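Local coordinates for protein endo alpha-1,4 polygalactosaminidase (Neosartorya fumigata, PDB 6OJ1) that hydrolyses alpha-1,4 linkages inside galactosamine-containing polysaccharide chains as an endo-acting glycoside hydrolase, thereby disrupting microbial biofilms, at residues A[132-137]-A[171-176]; A[184-189]-A[194-199]. All blocks are in the same frame, centred on the assembly; numbering follows the deposited sequence.

Contact 1 (A[132-137]-A[171-176]); sequences DRLDMA and NFLANA. With NAG (2-acetamido-2-deoxy-beta-D-glucopyranose), chain E.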
# COMPACT_ATOMS: atom_id res chain seq x y z
N ASP A 132 10.55 2.20 -13.67
CA ASP A 132 11.75 1.45 -13.29
C ASP A 132 11.50 0.61 -12.03
O ASP A 132 11.98 -0.53 -11.93
CB ASP A 132 12.93 2.39 -13.04
CG ASP A 132 13.42 3.12 -14.29
OD1 ASP A 132 12.97 2.80 -15.41
OD2 ASP A 132 14.25 4.04 -14.12
N ARG A 133 10.78 1.17 -11.05
CA ARG A 133 10.49 0.42 -9.83
C ARG A 133 9.54 -0.73 -10.11
O ARG A 133 9.69 -1.81 -9.53
CB ARG A 133 9.92 1.36 -8.76
CG ARG A 133 10.99 2.30 -8.16
CD ARG A 133 10.39 3.33 -7.19
NE ARG A 133 11.42 4.16 -6.58
CZ ARG A 133 11.22 5.01 -5.57
NH1 ARG A 133 10.00 5.17 -5.06
NH2 ARG A 133 12.24 5.70 -5.08
N LEU A 134 8.56 -0.53 -11.01
CA LEU A 134 7.68 -1.63 -11.40
C LEU A 134 8.45 -2.73 -12.14
O LEU A 134 8.15 -3.92 -11.97
CB LEU A 134 6.53 -1.12 -12.27
CG LEU A 134 5.52 -0.23 -11.52
CD1 LEU A 134 4.51 0.38 -12.52
CD2 LEU A 134 4.79 -0.96 -10.40
N ASP A 135 9.42 -2.35 -12.97
CA ASP A 135 10.32 -3.33 -13.58
C ASP A 135 10.99 -4.16 -12.50
O ASP A 135 11.05 -5.40 -12.60
CB ASP A 135 11.39 -2.64 -14.43
CG ASP A 135 10.89 -2.12 -15.76
OD1 ASP A 135 9.71 -2.32 -16.12
OD2 ASP A 135 11.71 -1.48 -16.45
N MET A 136 11.51 -3.50 -11.47
CA MET A 136 12.16 -4.24 -10.38
C MET A 136 11.19 -5.19 -9.69
O MET A 136 11.53 -6.35 -9.42
CB MET A 136 12.77 -3.27 -9.36
CG MET A 136 13.26 -4.05 -8.11
SD MET A 136 13.92 -2.96 -6.83
CE MET A 136 15.48 -2.57 -7.59
N ALA A 137 9.98 -4.71 -9.39
CA ALA A 137 8.98 -5.58 -8.77
C ALA A 137 8.70 -6.81 -9.63
O ALA A 137 8.67 -7.94 -9.13
CB ALA A 137 7.68 -4.81 -8.51
N ASN A 171 -4.08 5.38 -12.37
CA ASN A 171 -4.43 4.55 -13.51
C ASN A 171 -3.21 4.26 -14.38
O ASN A 171 -3.09 3.16 -14.94
CB ASN A 171 -5.55 5.20 -14.32
CG ASN A 171 -6.91 4.96 -13.69
OD1 ASN A 171 -7.21 3.84 -13.25
ND2 ASN A 171 -7.75 5.99 -13.65
N PHE A 172 -2.28 5.22 -14.47
CA PHE A 172 -1.00 4.99 -15.14
C PHE A 172 -0.22 3.86 -14.48
O PHE A 172 0.28 2.95 -15.15
CB PHE A 172 -0.17 6.29 -15.13
CG PHE A 172 1.31 6.09 -15.32
CD1 PHE A 172 1.84 5.99 -16.59
CD2 PHE A 172 2.17 6.05 -14.22
CE1 PHE A 172 3.21 5.83 -16.77
CE2 PHE A 172 3.53 5.90 -14.38
CZ PHE A 172 4.05 5.78 -15.67
N LEU A 173 -0.11 3.91 -13.14
CA LEU A 173 0.56 2.84 -12.41
C LEU A 173 -0.14 1.50 -12.61
O LEU A 173 0.53 0.47 -12.77
CB LEU A 173 0.62 3.18 -10.91
CG LEU A 173 1.46 4.38 -10.48
CD1 LEU A 173 1.27 4.61 -8.98
CD2 LEU A 173 2.96 4.17 -10.80
N ALA A 174 -1.48 1.50 -12.62
CA ALA A 174 -2.23 0.25 -12.75
C ALA A 174 -2.01 -0.38 -14.12
O ALA A 174 -1.78 -1.59 -14.24
CB ALA A 174 -3.72 0.48 -12.52
N ASN A 175 -2.09 0.43 -15.18
CA ASN A 175 -1.86 -0.11 -16.51
C ASN A 175 -0.44 -0.62 -16.66
O ASN A 175 -0.21 -1.66 -17.29
CB ASN A 175 -2.18 0.96 -17.56
CG ASN A 175 -3.65 1.34 -17.56
OD1 ASN A 175 -4.51 0.54 -17.16
ND2 ASN A 175 -3.95 2.55 -18.01
N ALA A 176 0.53 0.08 -16.06
CA ALA A 176 1.92 -0.37 -16.13
C ALA A 176 2.15 -1.65 -15.34
O ALA A 176 2.89 -2.54 -15.78
CB ALA A 176 2.85 0.73 -15.59
C1 NAG E . -12.45 5.91 -17.34
C2 NAG E . -11.55 6.42 -16.20
C3 NAG E . -12.37 7.13 -15.12
C4 NAG E . -13.28 8.19 -15.75
C5 NAG E . -14.14 7.54 -16.82
C6 NAG E . -15.10 8.50 -17.50
C7 NAG E . -11.22 4.29 -14.96
C8 NAG E . -10.20 3.30 -14.48
N2 NAG E . -10.74 5.35 -15.63
O3 NAG E . -11.47 7.73 -14.19
O4 NAG E . -14.09 8.89 -14.81
O5 NAG E . -13.29 6.98 -17.83
O6 NAG E . -14.45 9.26 -18.51
O7 NAG E . -12.42 4.14 -14.75
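Leu-134 reaches across from helix 124-140 and meets helix 163-179 with one methyl, CD1, while Ala-176 and Leu-173 receive it. The closest approach is methyl to methyl: Leu-134 CD1 lies 3.5 Å from Ala-176 CB, and both CB atoms are directed at the opposite helix. The same CD1 stands 4.0 Å from Leu-173 O and, more loosely, 4.4 Å from Leu-173 CD2. With CG of Leu-134 opposite its own carbonyl carbon (chi1 -68°) and CD1 continuing the chain outward (chi2 173°), the branch extends toward the neighbouring helix. The nearest CA atoms, those of Leu-134 and Ala-176, are 7.6 Å apart. These are successive outer helices of the (beta/alpha)-barrel, flanking strand 144-148 in the chain. Leu-134 also rests on Val-145 of that strand and on Phe-86 of strand 81-87, and Leu-173 on Pro-147, which places the pair against the barrel wall. No hydrogen bond crosses between 132-137 and 171-176, and only 115 Å² is buried, the largest share by Leu-134. Earlier on helix 163-179, the Asn-171 amide bonds to Asn-199 ND2 and Ser-195 O; its OD1 merely touches C8 of the chain E N-acetylglucosamine (3.3 Å), part of a protein-attached glycan, not a substrate.

Contact 2 (A[184-189]-A[194-199]); sequences IGLKNA and PSVIKN. With NAG (2-acetamido-2-deoxy-beta-D-glucopyranose), chain B; NAG (2-acetamido-2-deoxy-beta-D-glucopyranose), chain E.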
# COMPACT_ATOMS: atom_id res chain seq x y z
N ILE A 184 -2.45 -4.65 -8.49
CA ILE A 184 -2.23 -3.36 -7.85
C ILE A 184 -3.46 -3.04 -7.01
O ILE A 184 -4.54 -3.58 -7.22
CB ILE A 184 -1.97 -2.26 -8.90
CG1 ILE A 184 -1.39 -1.00 -8.24
CG2 ILE A 184 -3.27 -1.94 -9.66
CD1 ILE A 184 -0.88 0.01 -9.29
N GLY A 185 -3.29 -2.14 -6.04
CA GLY A 185 -4.43 -1.64 -5.29
C GLY A 185 -4.25 -0.18 -4.93
O GLY A 185 -3.18 0.39 -5.09
N LEU A 186 -5.34 0.41 -4.41
CA LEU A 186 -5.37 1.81 -4.01
C LEU A 186 -5.04 1.94 -2.53
O LEU A 186 -5.74 1.36 -1.69
CB LEU A 186 -6.74 2.42 -4.31
CG LEU A 186 -6.85 3.90 -3.94
CD1 LEU A 186 -5.92 4.73 -4.87
CD2 LEU A 186 -8.29 4.38 -4.03
N LYS A 187 -4.01 2.71 -2.21
CA LYS A 187 -3.64 3.00 -0.82
C LYS A 187 -4.43 4.22 -0.36
O LYS A 187 -4.19 5.33 -0.84
CB LYS A 187 -2.14 3.27 -0.72
CG LYS A 187 -1.63 3.61 0.68
CD LYS A 187 -1.82 2.45 1.66
CE LYS A 187 -1.07 2.69 2.98
NZ LYS A 187 0.41 2.76 2.81
N ASN A 188 -5.35 4.01 0.59
CA ASN A 188 -6.18 5.10 1.16
C ASN A 188 -6.83 5.87 0.02
O ASN A 188 -7.44 5.25 -0.85
CB ASN A 188 -5.34 5.93 2.12
CG ASN A 188 -4.87 5.13 3.31
OD1 ASN A 188 -5.65 4.39 3.92
ND2 ASN A 188 -3.60 5.27 3.65
N ALA A 189 -6.73 7.21 -0.00
CA ALA A 189 -7.20 8.02 -1.14
C ALA A 189 -8.66 7.75 -1.46
O ALA A 189 -9.05 7.64 -2.62
CB ALA A 189 -6.32 7.79 -2.37
N PRO A 194 -14.03 6.02 -7.03
CA PRO A 194 -14.85 5.76 -8.23
C PRO A 194 -14.08 5.82 -9.52
O PRO A 194 -14.44 5.13 -10.48
CB PRO A 194 -15.90 6.89 -8.17
CG PRO A 194 -15.98 7.26 -6.76
CD PRO A 194 -14.59 7.11 -6.21
N SER A 195 -13.02 6.62 -9.57
CA SER A 195 -12.30 6.89 -10.81
C SER A 195 -11.18 5.91 -11.10
O SER A 195 -10.62 5.95 -12.20
CB SER A 195 -11.73 8.30 -10.79
OG SER A 195 -12.79 9.24 -10.79
N VAL A 196 -10.83 5.04 -10.14
CA VAL A 196 -9.72 4.10 -10.31
C VAL A 196 -10.09 2.66 -9.98
O VAL A 196 -9.33 1.74 -10.30
CB VAL A 196 -8.49 4.50 -9.46
CG1 VAL A 196 -8.01 5.92 -9.81
CG2 VAL A 196 -8.78 4.33 -7.92
N ILE A 197 -11.26 2.44 -9.37
CA ILE A 197 -11.55 1.12 -8.79
C ILE A 197 -11.54 0.02 -9.85
O ILE A 197 -11.10 -1.11 -9.57
CB ILE A 197 -12.88 1.15 -8.00
CG1 ILE A 197 -13.07 -0.20 -7.29
CG2 ILE A 197 -14.07 1.46 -8.90
CD1 ILE A 197 -14.09 -0.16 -6.17
N LYS A 198 -12.00 0.30 -11.08
CA LYS A 198 -12.03 -0.74 -12.10
C LYS A 198 -10.63 -1.28 -12.41
O LYS A 198 -10.50 -2.42 -12.87
CB LYS A 198 -12.67 -0.22 -13.39
CG LYS A 198 -14.15 0.08 -13.26
CD LYS A 198 -14.70 0.62 -14.57
N ASN A 199 -9.60 -0.48 -12.17
CA ASN A 199 -8.22 -0.87 -12.40
C ASN A 199 -7.57 -1.49 -11.16
O ASN A 199 -6.43 -1.95 -11.24
CB ASN A 199 -7.39 0.34 -12.86
CG ASN A 199 -6.83 0.18 -14.27
OD1 ASN A 199 -6.75 -0.93 -14.80
ND2 ASN A 199 -6.43 1.31 -14.87
C1 NAG B . -14.86 8.09 -13.85
C2 NAG B . -15.47 9.08 -12.87
C3 NAG B . -16.24 8.32 -11.78
C4 NAG B . -17.26 7.36 -12.39
C5 NAG B . -16.62 6.52 -13.50
C6 NAG B . -17.61 5.68 -14.28
C7 NAG B . -14.18 11.17 -12.76
C8 NAG B . -13.12 11.94 -12.04
N2 NAG B . -14.46 9.95 -12.28
O3 NAG B . -16.88 9.27 -10.93
O4 NAG B . -17.63 6.38 -11.42
O5 NAG B . -15.91 7.32 -14.45
O6 NAG B . -17.85 4.44 -13.63
O7 NAG B . -14.77 11.63 -13.73
C1 NAG E . -12.45 5.91 -17.34
C2 NAG E . -11.55 6.42 -16.20
C3 NAG E . -12.37 7.13 -15.12
C4 NAG E . -13.28 8.19 -15.75
C5 NAG E . -14.14 7.54 -16.82
C6 NAG E . -15.10 8.50 -17.50
C7 NAG E . -11.22 4.29 -14.96
C8 NAG E . -10.20 3.30 -14.48
N2 NAG E . -10.74 5.35 -15.63
O3 NAG E . -11.47 7.73 -14.19
O4 NAG E . -14.09 8.89 -14.81
O5 NAG E . -13.29 6.98 -17.83
O6 NAG E . -14.45 9.26 -18.51
O7 NAG E . -12.42 4.14 -14.75
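Val-196 packs on Leu-186, and Asn-199 on Ile-184, within a beta-alpha-beta unit of the barrel: strand 183-187, the short helix 193-196 and strand 202-206. Along 194-199 the outward side comes first. CB of Pro-194 lies 3.7 Å from O4 of the chain B N-acetylglucosamine, and the following residue holds the chain E sugar, whose O3 donates a hydrogen bond to Ser-195 O at 2.8 Å. This carbonyl also accepts from Asn-171 ND2 of helix 163-179, so two donors grip one oxygen. These sugars belong to a glycan carried by the protein itself, not to a substrate. Val-196 then turns inward, its CB directed at the strand. Its CG2, set between the backbone N and the carbonyl carbon (chi1 -58° to CG1), meets Leu-186 CD2 at 3.9 Å, the two side chains crossing at about a right angle. Val-196 also touches Val-170, so it is packed between strand and helix 163-179. A 3-10 turn closes the segment, with Asn-199 N bonded to Val-196 O, three residues back, at 2.9 Å. The amide of Asn-199 serves other parts of the fold, its OD1 accepting from Thr-30 N. Toward the strand it is the backbone of Asn-199 that matters: Ile-184 CG2 abuts Asn-199 O at 3.5 Å.

How the contacts relate
Contact 1 closes before contact 2 opens, and their centres lie 14 Å apart. Helix 163-179, which supplies 171-176, leads directly into strand 183-187, which supplies 184-189, so the two contacts belong to consecutive parts of the same barrel. They also touch: Asn-199 ND2 is 3.1 Å from both Asn-171 OD1 and Asn-175 OD1, each a probable hydrogen bond, and Ala-174 N lies 3.7 Å from Ile-184 CD1. Helix 163-179 therefore packs on helix 124-140 through one set of side chains and on the 194-199 segment through another. Both contacts also approach the chain E sugar, placing this glycan beside the helix layer surrounding the strands.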